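Local structure of Sca-family protein (Rickettsia rickettsii, 4LQ8) at residues E29-T37 with G164-E172; L230-S240 with T260-P271. The protein is a rickettsial surface cell antigen, probably involved in cell adhesion, of which this chain is the N-terminal head portion. One frame throughout, in Å; residues are numbered along the deposited sequence. Where two conformers were deposited one is given.

Contact 1 of 2, residues E29-T37 with G164-E172; sequences EADDGFIVT and GGFKPVQWE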
ATOM      1  N   GLU A  29       0.244 -20.689  -2.011  1.00 50.31           N
ATOM      2  CA  GLU A  29      -0.760 -19.666  -1.702  1.00 49.53           C
ATOM      3  C   GLU A  29      -0.231 -18.658  -0.669  1.00 50.40           C
ATOM      4  O   GLU A  29       0.262 -19.054   0.392  1.00 51.14           O
ATOM      5  CB  GLU A  29      -2.089 -20.291  -1.246  1.00 51.56           C
ATOM      6  CG  GLU A  29      -3.304 -19.453  -1.614  1.00 63.21           C
ATOM      7  CD  GLU A  29      -4.664 -20.005  -1.211  1.00 90.41           C
ATOM      8  OE1 GLU A  29      -4.856 -20.293  -0.007  1.00 87.06           O
ATOM      9  OE2 GLU A  29      -5.561 -20.074  -2.084  1.00 84.62           O
ATOM     10  N   ALA A  30      -0.280 -17.358  -1.009  1.00 42.29           N
ATOM     11  CA  ALA A  30       0.191 -16.287  -0.126  1.00 39.29           C
ATOM     12  C   ALA A  30      -0.736 -16.094   1.057  1.00 39.59           C
ATOM     13  O   ALA A  30      -1.887 -16.521   1.020  1.00 41.06           O
ATOM     14  CB  ALA A  30       0.325 -14.995  -0.898  1.00 38.72           C
ATOM     15  N   ASP A  31      -0.240 -15.469   2.115  1.00 33.16           N
ATOM     16  CA  ASP A  31      -1.035 -15.258   3.315  1.00 32.80           C
ATOM     17  C   ASP A  31      -0.851 -13.873   3.887  1.00 32.11           C
ATOM     18  O   ASP A  31       0.087 -13.180   3.513  1.00 29.69           O
ATOM     19  CB  ASP A  31      -0.638 -16.298   4.373  1.00 37.18           C
ATOM     20  CG  ASP A  31      -1.769 -16.759   5.265  1.00 63.62           C
ATOM     21  OD1 ASP A  31      -2.805 -16.021   5.364  1.00 67.29           O
ATOM     22  OD2 ASP A  31      -1.630 -17.843   5.879  1.00 74.43           O
ATOM     23  N   ASP A  32      -1.748 -13.478   4.811  1.00 27.71           N
ATOM     24  CA  ASP A  32      -1.640 -12.233   5.544  1.00 26.05           C
ATOM     25  C   ASP A  32      -0.568 -12.469   6.590  1.00 30.75           C
ATOM     26  O   ASP A  32      -0.467 -13.577   7.105  1.00 30.58           O
ATOM     27  CB  ASP A  32      -2.978 -11.875   6.208  1.00 26.47           C
ATOM     28  CG  ASP A  32      -4.120 -11.616   5.239  1.00 30.77           C
ATOM     29  OD1 ASP A  32      -3.850 -11.187   4.097  1.00 29.10           O
ATOM     30  OD2 ASP A  32      -5.278 -11.867   5.611  1.00 30.83           O
ATOM     31  N   GLY A  33       0.239 -11.453   6.861  1.00 28.08           N
ATOM     32  CA  GLY A  33       1.336 -11.506   7.826  1.00 28.54           C
ATOM     33  C   GLY A  33       1.308 -10.363   8.829  1.00 31.73           C
ATOM     34  O   GLY A  33       0.730  -9.305   8.559  1.00 28.91           O
ATOM     35  N   PHE A  34       1.911 -10.584  10.010  1.00 29.29           N
ATOM     36  CA  PHE A  34       1.949  -9.568  11.064  1.00 29.50           C
ATOM     37  C   PHE A  34       3.176  -9.746  11.937  1.00 33.84           C
ATOM     38  O   PHE A  34       3.675 -10.857  12.089  1.00 33.70           O
ATOM     39  CB  PHE A  34       0.680  -9.623  11.934  1.00 31.61           C
ATOM     40  CG  PHE A  34       0.702 -10.682  13.021  1.00 34.47           C
ATOM     41  CD1 PHE A  34       0.560 -12.033  12.706  1.00 37.34           C
ATOM     42  CD2 PHE A  34       0.879 -10.328  14.354  1.00 37.81           C
ATOM     43  CE1 PHE A  34       0.624 -13.012  13.705  1.00 39.77           C
ATOM     44  CE2 PHE A  34       0.927 -11.304  15.354  1.00 41.79           C
ATOM     45  CZ  PHE A  34       0.813 -12.642  15.019  1.00 40.31           C
ATOM     46  N   ILE A  35       3.625  -8.638  12.529  1.00 31.74           N
ATOM     47  CA  ILE A  35       4.697  -8.533  13.503  1.00 32.27           C
ATOM     48  C   ILE A  35       4.153  -7.702  14.650  1.00 40.21           C
ATOM     49  O   ILE A  35       3.503  -6.685  14.409  1.00 38.79           O
ATOM     50  CB  ILE A  35       5.972  -7.859  12.934  1.00 34.40           C
ATOM     51  CG1 ILE A  35       6.667  -8.765  11.933  1.00 34.80           C
ATOM     52  CG2 ILE A  35       6.941  -7.446  14.090  1.00 36.23           C
ATOM     53  CD1 ILE A  35       7.979  -8.246  11.390  1.00 38.90           C
ATOM     54  N   VAL A  36       4.446  -8.114  15.888  1.00 42.39           N
ATOM     55  CA  VAL A  36       4.122  -7.350  17.085  1.00 45.18           C
ATOM     56  C   VAL A  36       5.369  -7.346  17.953  1.00 55.08           C
ATOM     57  O   VAL A  36       5.969  -8.401  18.150  1.00 57.00           O
ATOM     58  CB  VAL A  36       2.901  -7.879  17.867  1.00 49.59           C
ATOM     59  CG1 VAL A  36       2.560  -6.951  19.030  1.00 50.55           C
ATOM     60  CG2 VAL A  36       1.701  -8.045  16.968  1.00 47.98           C
ATOM     61  N   THR A  37       5.786  -6.166  18.437  1.00 54.84           N
ATOM     62  CA  THR A  37       6.927  -6.012  19.354  1.00 57.18           C
ATOM     63  C   THR A  37       6.532  -5.054  20.480  1.00 63.50           C
ATOM     64  O   THR A  37       5.801  -4.094  20.230  1.00 61.60           O
ATOM     65  CB  THR A  37       8.213  -5.546  18.629  1.00 67.90           C
ATOM     66  OG1 THR A  37       7.988  -4.287  18.005  1.00 66.73           O
ATOM     67  CG2 THR A  37       8.734  -6.553  17.600  1.00 66.96           C
ATOM     68  N   GLY A 164      10.324 -12.711  16.758  1.00 43.24           N
ATOM     69  CA  GLY A 164       9.112 -11.898  16.695  1.00 41.58           C
ATOM     70  C   GLY A 164       8.751 -11.500  15.276  1.00 44.64           C
ATOM     71  O   GLY A 164       7.935 -10.592  15.062  1.00 44.80           O
ATOM     72  N   GLY A 165       9.322 -12.224  14.310  1.00 39.36           N
ATOM     73  CA  GLY A 165       9.140 -11.985  12.880  1.00 36.44           C
ATOM     74  C   GLY A 165       7.768 -12.288  12.324  1.00 36.85           C
ATOM     75  O   GLY A 165       6.903 -12.811  13.035  1.00 36.45           O
ATOM     76  N   PHE A 166       7.558 -11.944  11.032  1.00 31.77           N
ATOM     77  CA  PHE A 166       6.284 -12.135  10.329  1.00 31.07           C
ATOM     78  C   PHE A 166       5.806 -13.570  10.463  1.00 36.12           C
ATOM     79  O   PHE A 166       6.572 -14.531  10.277  1.00 35.57           O
ATOM     80  CB  PHE A 166       6.378 -11.734   8.833  1.00 31.41           C
ATOM     81  CG  PHE A 166       6.412 -10.248   8.524  1.00 31.64           C
ATOM     82  CD1 PHE A 166       5.260  -9.468   8.642  1.00 31.77           C
ATOM     83  CD2 PHE A 166       7.570  -9.648   8.023  1.00 32.03           C
ATOM     84  CE1 PHE A 166       5.288  -8.103   8.338  1.00 31.97           C
ATOM     85  CE2 PHE A 166       7.599  -8.277   7.717  1.00 33.01           C
ATOM     86  CZ  PHE A 166       6.454  -7.515   7.862  1.00 30.53           C
ATOM     87  N   LYS A 167       4.550 -13.694  10.856  1.00 33.02           N
ATOM     88  CA  LYS A 167       3.849 -14.955  11.008  1.00 33.08           C
ATOM     89  C   LYS A 167       2.487 -14.781  10.311  1.00 37.61           C
ATOM     90  O   LYS A 167       2.009 -13.645  10.211  1.00 36.82           O
ATOM     91  CB  LYS A 167       3.648 -15.276  12.504  1.00 35.04           C
ATOM     92  CG  LYS A 167       4.861 -15.911  13.143  1.00 45.05           C
ATOM     93  CD  LYS A 167       4.500 -16.521  14.471  1.00 57.37           C
ATOM     94  CE  LYS A 167       5.591 -17.455  14.952  1.00 70.43           C
ATOM     95  NZ  LYS A 167       5.198 -18.197  16.185  1.00 76.26           N
ATOM     96  N   PRO A 168       1.839 -15.870   9.832  1.00 34.03           N
ATOM     97  CA  PRO A 168       0.515 -15.705   9.230  1.00 33.33           C
ATOM     98  C   PRO A 168      -0.495 -15.159  10.247  1.00 35.17           C
ATOM     99  O   PRO A 168      -0.461 -15.534  11.426  1.00 34.02           O
ATOM    100  CB  PRO A 168       0.150 -17.136   8.778  1.00 35.79           C
ATOM    101  CG  PRO A 168       1.480 -17.882   8.719  1.00 40.62           C
ATOM    102  CD  PRO A 168       2.241 -17.295   9.856  1.00 36.38           C
ATOM    103  N   VAL A 169      -1.365 -14.240   9.797  1.00 30.51           N
ATOM    104  CA  VAL A 169      -2.417 -13.676  10.653  1.00 30.02           C
ATOM    105  C   VAL A 169      -3.388 -14.809  11.024  1.00 36.14           C
ATOM    106  O   VAL A 169      -3.757 -15.611  10.168  1.00 36.10           O
ATOM    107  CB  VAL A 169      -3.139 -12.464   9.983  1.00 31.43           C
ATOM    108  CG1 VAL A 169      -4.347 -12.008  10.796  1.00 30.36           C
ATOM    109  CG2 VAL A 169      -2.171 -11.300   9.783  1.00 30.34           C
ATOM    110  N   GLN A 170      -3.737 -14.922  12.305  1.00 34.68           N
ATOM    111  CA  GLN A 170      -4.664 -15.964  12.740  1.00 35.95           C
ATOM    112  C   GLN A 170      -6.071 -15.379  12.832  1.00 40.26           C
ATOM    113  O   GLN A 170      -6.481 -14.913  13.900  1.00 41.82           O
ATOM    114  CB  GLN A 170      -4.226 -16.628  14.070  1.00 39.30           C
ATOM    115  CG  GLN A 170      -2.896 -17.400  14.009  1.00 55.02           C
ATOM    116  CD  GLN A 170      -2.960 -18.644  13.153  1.00 85.84           C
ATOM    117  OE1 GLN A 170      -2.418 -18.690  12.040  1.00 80.65           O
ATOM    118  NE2 GLN A 170      -3.600 -19.692  13.661  1.00 86.87           N
ATOM    119  N   TRP A 171      -6.783 -15.351  11.682  1.00 34.12           N
ATOM    120  CA  TRP A 171      -8.152 -14.848  11.592  1.00 32.46           C
ATOM    121  C   TRP A 171      -9.093 -15.880  12.178  1.00 37.51           C
ATOM    122  O   TRP A 171      -8.998 -17.069  11.857  1.00 36.14           O
ATOM    123  CB  TRP A 171      -8.571 -14.607  10.137  1.00 28.97           C
ATOM    124  CG  TRP A 171      -7.854 -13.481   9.459  1.00 28.44           C
ATOM    125  CD1 TRP A 171      -6.920 -13.584   8.475  1.00 30.35           C
ATOM    126  CD2 TRP A 171      -8.067 -12.073   9.669  1.00 27.30           C
ATOM    127  NE1 TRP A 171      -6.520 -12.335   8.073  1.00 28.47           N
ATOM    128  CE2 TRP A 171      -7.230 -11.387   8.764  1.00 29.49           C
ATOM    129  CE3 TRP A 171      -8.871 -11.324  10.553  1.00 27.85           C
ATOM    130  CZ2 TRP A 171      -7.144  -9.986   8.737  1.00 27.46           C
ATOM    131  CZ3 TRP A 171      -8.802  -9.938  10.504  1.00 27.95           C
ATOM    132  CH2 TRP A 171      -7.956  -9.285   9.597  1.00 27.53           C
ATOM    133  N   GLU A 172     -10.026 -15.413  13.015  1.00 34.86           N
ATOM    134  CA  GLU A 172     -11.056 -16.254  13.601  1.00 35.56           C
ATOM    135  C   GLU A 172     -12.380 -15.825  13.018  1.00 38.54           C
ATOM    136  O   GLU A 172     -12.673 -14.624  12.954  1.00 37.51           O
ATOM    137  CB  GLU A 172     -11.066 -16.138  15.127  1.00 38.23           C
ATOM    138  CG  GLU A 172      -9.890 -16.833  15.794  1.00 53.83           C
ATOM    139  CD  GLU A 172     -10.120 -17.153  17.255  1.00 92.37           C
ATOM    140  OE1 GLU A 172     -10.419 -18.330  17.563  1.00 95.55           O
ATOM    141  OE2 GLU A 172     -10.023 -16.226  18.091  1.00 94.98           O
TER
HETATM  142  O   HOH W   1       5.460 -10.948  16.082  1.00 40.40           O
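Phe-34 and Lys-167 face each other as an antiparallel hydrogen-bonded pair, joined by Phe-34 N to Lys-167 O at 3.1 Å and by Lys-167 N back to Phe-34 O at 3.2 Å. Gly-33 and Pro-168 form the adjoining non-hydrogen-bonded pair, beyond which Val-169 N gives a further bond to Asp-32 O. At the other end a water accepts from Val-36 N and donates to Gly-164 O, bridging backbones that have already parted.

On one side of the pairing Ile-35 lies across Phe-166. Ile-35 CD1 sits over the middle of the Phe-166 ring, 3.6 Å from the centroid and 10° off the normal, a CH-pi contact. Setting CG1 anti to the carbonyl carbon (chi1 -70°) and extending the chain carries the methyl there, while Ile-35 CG2 rests 3.4 Å from Gly-164 O. Phe-34 turns the other way: its CE1 edge meets Pro-168 O nearly in the ring plane, and its CB touches Val-169 CG2.

Asp-32 supplies the polar link. Asp-32 OD2 takes the indole N-H of Trp-171 NE1 at 2.8 Å on the anti lone pair, with carboxylate and indole planes 80° apart. The same oxygen forms a salt bridge with Arg-222, and OD1 accepts from Val-242 N, so this buried carboxylate is gripped from several directions and its rotation is fixed. The arrangement is a two-bridge antiparallel pairing at the edge of strand 33-37, in which strand 167-168 joins the mixed sheet briefly before the chain leaves for the six-stranded antiparallel sheet.

Contact 2 of 2, residues L230-S240 with T260-P271; sequences LDQADGSMHLS and TAHYEEGPNGKP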
ATOM      1  N   LEU A 230      -4.376   4.403  18.142  1.00 40.91           N
ATOM      2  CA  LEU A 230      -4.568   3.297  19.072  1.00 41.48           C
ATOM      3  C   LEU A 230      -4.431   3.796  20.498  1.00 49.14           C
ATOM      4  O   LEU A 230      -3.618   4.689  20.765  1.00 49.99           O
ATOM      5  CB  LEU A 230      -3.598   2.146  18.753  1.00 40.64           C
ATOM      6  CG  LEU A 230      -3.840   1.443  17.398  1.00 43.30           C
ATOM      7  CD1 LEU A 230      -3.101   2.176  16.254  1.00 42.36           C
ATOM      8  CD2 LEU A 230      -3.401   0.014  17.444  1.00 42.76           C
ATOM      9  N   ASP A 231      -5.277   3.272  21.395  1.00 46.94           N
ATOM     10  CA  ASP A 231      -5.302   3.671  22.802  1.00 48.63           C
ATOM     11  C   ASP A 231      -5.380   2.452  23.735  1.00 52.76           C
ATOM     12  O   ASP A 231      -5.957   2.542  24.816  1.00 55.02           O
ATOM     13  CB  ASP A 231      -6.467   4.661  23.055  1.00 51.93           C
ATOM     14  CG  ASP A 231      -7.889   4.148  22.783  1.00 69.57           C
ATOM     15  OD1 ASP A 231      -8.034   3.022  22.235  1.00 70.93           O
ATOM     16  OD2 ASP A 231      -8.853   4.882  23.090  1.00 79.25           O
ATOM     17  N   GLN A 232      -4.811   1.308  23.318  1.00 46.74           N
ATOM     18  CA  GLN A 232      -4.842   0.099  24.147  1.00 45.63           C
ATOM     19  C   GLN A 232      -3.430  -0.233  24.679  1.00 46.87           C
ATOM     20  O   GLN A 232      -2.830   0.646  25.292  1.00 47.12           O
ATOM     21  CB  GLN A 232      -5.538  -1.055  23.416  1.00 45.06           C
ATOM     22  CG  GLN A 232      -7.017  -0.772  23.172  1.00 48.06           C
ATOM     23  CD  GLN A 232      -7.583  -1.675  22.116  1.00 61.23           C
ATOM     24  OE1 GLN A 232      -7.938  -2.826  22.372  1.00 51.29           O
ATOM     25  NE2 GLN A 232      -7.640  -1.183  20.890  1.00 61.83           N
ATOM     26  N   ALA A 233      -2.900  -1.454  24.473  1.00 41.51           N
ATOM     27  CA  ALA A 233      -1.553  -1.812  24.947  1.00 41.77           C
ATOM     28  C   ALA A 233      -0.452  -1.098  24.167  1.00 42.89           C
ATOM     29  O   ALA A 233      -0.656  -0.668  23.029  1.00 40.05           O
ATOM     30  CB  ALA A 233      -1.336  -3.312  24.858  1.00 42.46           C
ATOM     31  N   ASP A 234       0.715  -0.981  24.801  1.00 39.64           N
ATOM     32  CA  ASP A 234       1.918  -0.369  24.247  1.00 38.35           C
ATOM     33  C   ASP A 234       2.568  -1.303  23.228  1.00 41.19           C
ATOM     34  O   ASP A 234       2.391  -2.524  23.315  1.00 41.51           O
ATOM     35  CB  ASP A 234       2.931  -0.098  25.377  1.00 41.47           C
ATOM     36  CG  ASP A 234       2.581   1.015  26.361  1.00 49.28           C
ATOM     37  OD1 ASP A 234       1.550   1.696  26.157  1.00 49.53           O
ATOM     38  OD2 ASP A 234       3.358   1.227  27.309  1.00 56.64           O
ATOM     39  N   GLY A 235       3.335  -0.731  22.301  1.00 35.39           N
ATOM     40  CA  GLY A 235       4.086  -1.507  21.329  1.00 34.47           C
ATOM     41  C   GLY A 235       4.043  -1.043  19.888  1.00 37.72           C
ATOM     42  O   GLY A 235       3.539   0.036  19.573  1.00 36.84           O
ATOM     43  N   SER A 236       4.601  -1.876  19.010  1.00 33.68           N
ATOM     44  CA  SER A 236       4.674  -1.679  17.566  1.00 31.47           C
ATOM     45  C   SER A 236       3.947  -2.825  16.894  1.00 34.16           C
ATOM     46  O   SER A 236       3.817  -3.911  17.471  1.00 33.10           O
ATOM     47  CB  SER A 236       6.127  -1.658  17.101  1.00 33.60           C
ATOM     48  OG  SER A 236       6.850  -0.647  17.779  1.00 43.96           O
ATOM     49  N   MET A 237       3.494  -2.595  15.666  1.00 30.84           N
ATOM     50  CA  MET A 237       2.735  -3.573  14.908  1.00 30.06           C
ATOM     51  C   MET A 237       2.917  -3.323  13.419  1.00 31.25           C
ATOM     52  O   MET A 237       2.810  -2.186  12.972  1.00 29.98           O
ATOM     53  CB  MET A 237       1.258  -3.457  15.342  1.00 33.05           C
ATOM     54  CG  MET A 237       0.267  -4.252  14.534  1.00 36.60           C
ATOM     55  SD  MET A 237      -1.430  -3.997  15.143  1.00 41.10           S
ATOM     56  CE  MET A 237      -1.760  -2.365  14.584  1.00 37.51           C
ATOM     57  N   HIS A 238       3.195  -4.378  12.653  1.00 27.62           N
ATOM     58  CA  HIS A 238       3.311  -4.266  11.195  1.00 25.77           C
ATOM     59  C   HIS A 238       2.378  -5.284  10.578  1.00 28.69           C
ATOM     60  O   HIS A 238       2.344  -6.432  11.003  1.00 28.71           O
ATOM     61  CB  HIS A 238       4.752  -4.456  10.705  1.00 26.08           C
ATOM     62  CG  HIS A 238       5.699  -3.474  11.315  1.00 29.33           C
ATOM     63  ND1 HIS A 238       5.931  -2.239  10.734  1.00 29.69           N
ATOM     64  CD2 HIS A 238       6.429  -3.572  12.448  1.00 30.19           C
ATOM     65  CE1 HIS A 238       6.791  -1.635  11.529  1.00 29.07           C
ATOM     66  NE2 HIS A 238       7.114  -2.401  12.574  1.00 30.16           N
ATOM     67  N   LEU A 239       1.581  -4.835   9.613  1.00 24.07           N
ATOM     68  CA  LEU A 239       0.573  -5.655   8.970  1.00 23.17           C
ATOM     69  C   LEU A 239       0.809  -5.750   7.505  1.00 27.12           C
ATOM     70  O   LEU A 239       1.122  -4.747   6.867  1.00 25.88           O
ATOM     71  CB  LEU A 239      -0.820  -5.051   9.204  1.00 23.28           C
ATOM     72  CG  LEU A 239      -1.233  -4.775  10.669  1.00 27.00           C
ATOM     73  CD1 LEU A 239      -2.568  -4.046  10.696  1.00 26.26           C
ATOM     74  CD2 LEU A 239      -1.291  -6.087  11.487  1.00 26.08           C
ATOM     75  N   SER A 240       0.665  -6.965   6.944  0.63 23.91           N
ATOM     76  CA  SER A 240       0.810  -7.232   5.506  0.63 22.70           C
ATOM     77  C   SER A 240      -0.405  -8.014   5.069  0.63 24.80           C
ATOM     78  O   SER A 240      -0.505  -9.190   5.377  0.63 25.27           O
ATOM     79  CB  SER A 240       2.086  -8.021   5.213  0.63 24.31           C
ATOM     80  OG  SER A 240       3.253  -7.245   5.429  0.63 31.98           O
ATOM     81  N   THR A 260       0.320  -2.786   3.100  1.00 20.85           N
ATOM     82  CA  THR A 260       1.014  -2.878   4.379  1.00 21.07           C
ATOM     83  C   THR A 260       0.738  -1.647   5.215  1.00 25.19           C
ATOM     84  O   THR A 260       0.462  -0.596   4.660  1.00 24.58           O
ATOM     85  CB  THR A 260       2.530  -3.200   4.220  1.00 25.96           C
ATOM     86  OG1 THR A 260       3.224  -2.031   3.794  1.00 24.71           O
ATOM     87  CG2 THR A 260       2.813  -4.400   3.263  1.00 20.23           C
ATOM     88  N   ALA A 261       0.802  -1.791   6.554  1.00 21.31           N
ATOM     89  CA  ALA A 261       0.579  -0.717   7.507  1.00 21.62           C
ATOM     90  C   ALA A 261       1.588  -0.888   8.642  1.00 25.22           C
ATOM     91  O   ALA A 261       1.791  -2.002   9.146  1.00 24.49           O
ATOM     92  CB  ALA A 261      -0.866  -0.752   8.021  1.00 22.58           C
ATOM     93  N   HIS A 262       2.269   0.213   8.986  1.00 22.25           N
ATOM     94  CA  HIS A 262       3.395   0.247   9.918  1.00 22.56           C
ATOM     95  C   HIS A 262       3.156   1.158  11.083  1.00 28.88           C
ATOM     96  O   HIS A 262       3.052   2.367  10.928  1.00 30.18           O
ATOM     97  CB  HIS A 262       4.668   0.612   9.119  1.00 22.72           C
ATOM     98  CG  HIS A 262       4.794  -0.258   7.912  1.00 24.76           C
ATOM     99  ND1 HIS A 262       5.230  -1.576   8.015  1.00 25.80           N
ATOM    100  CD2 HIS A 262       4.400  -0.025   6.635  1.00 25.09           C
ATOM    101  CE1 HIS A 262       5.134  -2.083   6.797  1.00 24.03           C
ATOM    102  NE2 HIS A 262       4.642  -1.180   5.934  1.00 24.40           N
ATOM    103  N   TYR A 263       3.002   0.560  12.257  1.00 27.12           N
ATOM    104  CA  TYR A 263       2.703   1.257  13.503  1.00 27.34           C
ATOM    105  C   TYR A 263       3.881   1.088  14.437  1.00 34.75           C
ATOM    106  O   TYR A 263       4.256  -0.036  14.760  1.00 35.60           O
ATOM    107  CB  TYR A 263       1.438   0.675  14.175  1.00 26.42           C
ATOM    108  CG  TYR A 263       0.178   0.703  13.331  1.00 25.95           C
ATOM    109  CD1 TYR A 263      -0.063  -0.275  12.366  1.00 26.10           C
ATOM    110  CD2 TYR A 263      -0.812   1.661  13.552  1.00 25.83           C
ATOM    111  CE1 TYR A 263      -1.262  -0.304  11.651  1.00 25.24           C
ATOM    112  CE2 TYR A 263      -2.003   1.649  12.835  1.00 25.06           C
ATOM    113  CZ  TYR A 263      -2.222   0.671  11.878  1.00 27.71           C
ATOM    114  OH  TYR A 263      -3.388   0.678  11.162  1.00 22.42           O
ATOM    115  N   GLU A 264       4.479   2.194  14.854  1.00 32.23           N
ATOM    116  CA  GLU A 264       5.625   2.134  15.758  1.00 32.60           C
ATOM    117  C   GLU A 264       5.259   2.759  17.074  1.00 37.05           C
ATOM    118  O   GLU A 264       4.496   3.723  17.099  1.00 35.37           O
ATOM    119  CB  GLU A 264       6.815   2.877  15.180  1.00 32.91           C
ATOM    120  CG  GLU A 264       7.365   2.292  13.899  1.00 36.19           C
ATOM    121  CD  GLU A 264       8.501   3.115  13.335  1.00 42.13           C
ATOM    122  OE1 GLU A 264       8.948   4.071  14.007  1.00 42.17           O
ATOM    123  OE2 GLU A 264       8.940   2.813  12.207  1.00 44.53           O
ATOM    124  N   GLU A 265       5.843   2.242  18.160  1.00 37.58           N
ATOM    125  CA  GLU A 265       5.641   2.745  19.518  1.00 40.31           C
ATOM    126  C   GLU A 265       5.908   4.250  19.559  1.00 46.86           C
ATOM    127  O   GLU A 265       7.017   4.687  19.253  1.00 45.12           O
ATOM    128  CB  GLU A 265       6.551   1.984  20.502  1.00 43.04           C
ATOM    129  CG  GLU A 265       6.138   2.150  21.954  1.00 56.18           C
ATOM    130  CD  GLU A 265       6.830   1.269  22.976  1.00 80.53           C
ATOM    131  OE1 GLU A 265       7.008   0.060  22.709  1.00 68.62           O
ATOM    132  OE2 GLU A 265       7.140   1.781  24.077  1.00 81.89           O
ATOM    133  N   GLY A 266       4.851   5.015  19.838  1.00 47.36           N
ATOM    134  CA  GLY A 266       4.904   6.472  19.925  1.00 49.29           C
ATOM    135  C   GLY A 266       5.450   6.985  21.253  1.00 59.26           C
ATOM    136  O   GLY A 266       5.916   6.191  22.088  1.00 59.26           O
ATOM    137  N   PRO A 267       5.400   8.328  21.489  1.00 59.03           N
ATOM    138  CA  PRO A 267       5.927   8.876  22.760  1.00 61.32           C
ATOM    139  C   PRO A 267       5.169   8.418  24.012  1.00 65.63           C
ATOM    140  O   PRO A 267       5.789   8.238  25.059  1.00 67.31           O
ATOM    141  CB  PRO A 267       5.856  10.398  22.562  1.00 63.50           C
ATOM    142  CG  PRO A 267       5.636  10.608  21.085  1.00 65.69           C
ATOM    143  CD  PRO A 267       4.892   9.403  20.610  1.00 59.90           C
ATOM    144  N   ASN A 268       3.845   8.198  23.882  1.00 60.31           N
ATOM    145  CA  ASN A 268       2.950   7.734  24.951  1.00 60.49           C
ATOM    146  C   ASN A 268       2.975   6.187  25.139  1.00 60.94           C
ATOM    147  O   ASN A 268       2.295   5.666  26.030  1.00 61.32           O
ATOM    148  CB  ASN A 268       1.506   8.227  24.685  1.00 61.27           C
ATOM    149  CG  ASN A 268       0.876   7.774  23.380  1.00 84.16           C
ATOM    150  OD1 ASN A 268       1.515   7.174  22.506  1.00 82.45           O
ATOM    151  ND2 ASN A 268      -0.407   8.068  23.211  1.00 74.50           N
ATOM    152  N   GLY A 269       3.738   5.494  24.288  1.00 52.82           N
ATOM    153  CA  GLY A 269       3.874   4.042  24.294  1.00 50.45           C
ATOM    154  C   GLY A 269       2.944   3.350  23.315  1.00 49.25           C
ATOM    155  O   GLY A 269       3.161   2.190  22.960  1.00 47.05           O
ATOM    156  N   LYS A 270       1.903   4.052  22.863  1.00 43.25           N
ATOM    157  CA  LYS A 270       0.903   3.500  21.955  1.00 41.09           C
ATOM    158  C   LYS A 270       1.411   3.365  20.512  1.00 43.36           C
ATOM    159  O   LYS A 270       2.171   4.235  20.065  1.00 42.26           O
ATOM    160  CB  LYS A 270      -0.385   4.361  21.970  1.00 42.88           C
ATOM    161  CG  LYS A 270      -0.951   4.680  23.352  1.00 50.13           C
ATOM    162  CD  LYS A 270      -1.324   3.452  24.173  1.00 54.57           C
ATOM    163  CE  LYS A 270      -1.600   3.816  25.618  1.00 58.53           C
ATOM    164  NZ  LYS A 270      -1.312   2.674  26.523  1.00 61.93           N
ATOM    165  N   PRO A 271       0.960   2.317  19.757  1.00 38.10           N
ATOM    166  CA  PRO A 271       1.364   2.206  18.338  1.00 36.41           C
ATOM    167  C   PRO A 271       0.863   3.414  17.560  1.00 40.24           C
ATOM    168  O   PRO A 271      -0.281   3.843  17.736  1.00 39.14           O
ATOM    169  CB  PRO A 271       0.684   0.915  17.859  1.00 37.22           C
ATOM    170  CG  PRO A 271       0.312   0.175  19.107  1.00 42.88           C
ATOM    171  CD  PRO A 271       0.055   1.215  20.149  1.00 39.22           C
TER
HETATM  172  O   HOH W   2      -1.948   5.953  17.743  1.00 34.28           O
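An antiparallel strand pair, 236-240 with 260-265, their N-to-C directions 173° apart, ends in two loops packed against each other. Met-237 and Tyr-263 bond reciprocally through their backbones, as do Leu-239 and Ala-261. Met-237 CE lies over one face of the Tyr-263 ring, 3.7 Å from the centroid, a CH-pi contact made possible by the turn at chi3 (73°); the sulfur, oblique to the ring, adds a Met-aromatic contact. Leu-230 CD1 meets Tyr-263 CD2 at 3.6 Å, and Tyr-263 OH reaches Pro-227 O.

In the mixed sheet 236-245 and 258-265 are antiparallel neighbours, and on the opposite face His-238 and His-262 project toward helix 64-90. His-238 ND1 and His-262 ND1 share a hydrogen bond of 2.9 Å, in which either may be the donor, the rings meeting at their edges with planes 46° apart. Their far nitrogens are also engaged, His-238 NE2 by Asp-63 and His-262 NE2 by Thr-260 OG1.

A type I turn, Gly-266 to Gly-269, lies in the connection from strand 258-265 to its antiparallel neighbour 271-277. Gly-269 O receives Gly-235 N at 3.0 Å, and Ser-236 OG accepts from Glu-265 N. The bent side chain of Lys-270 brings Lys-270 NZ to Gln-232 O (2.8 Å) and into a salt bridge with Asp-234 OD1 (3.0 Å).

Starting at the N terminus, strand 33-37 is followed by the helices between residues 64 and 155 before its neighbour 167-168 is reached; contact 1 then closes this long, largely helical loop. The chain next builds much of the six-stranded antiparallel sheet before contact 2 closes a much shorter, local loop. The two closures follow in series, neither enclosing the other. Contact 1 adds strand 167-168 to one edge of strand 33-37. Its other edge is held by probable hydrogen bonds, Thr-37 O lying 2.8 Å from Ser-236 N and Gly-33 N equally close to Ser-240 O, and contact 2 carries the sheet on to strand 258-265.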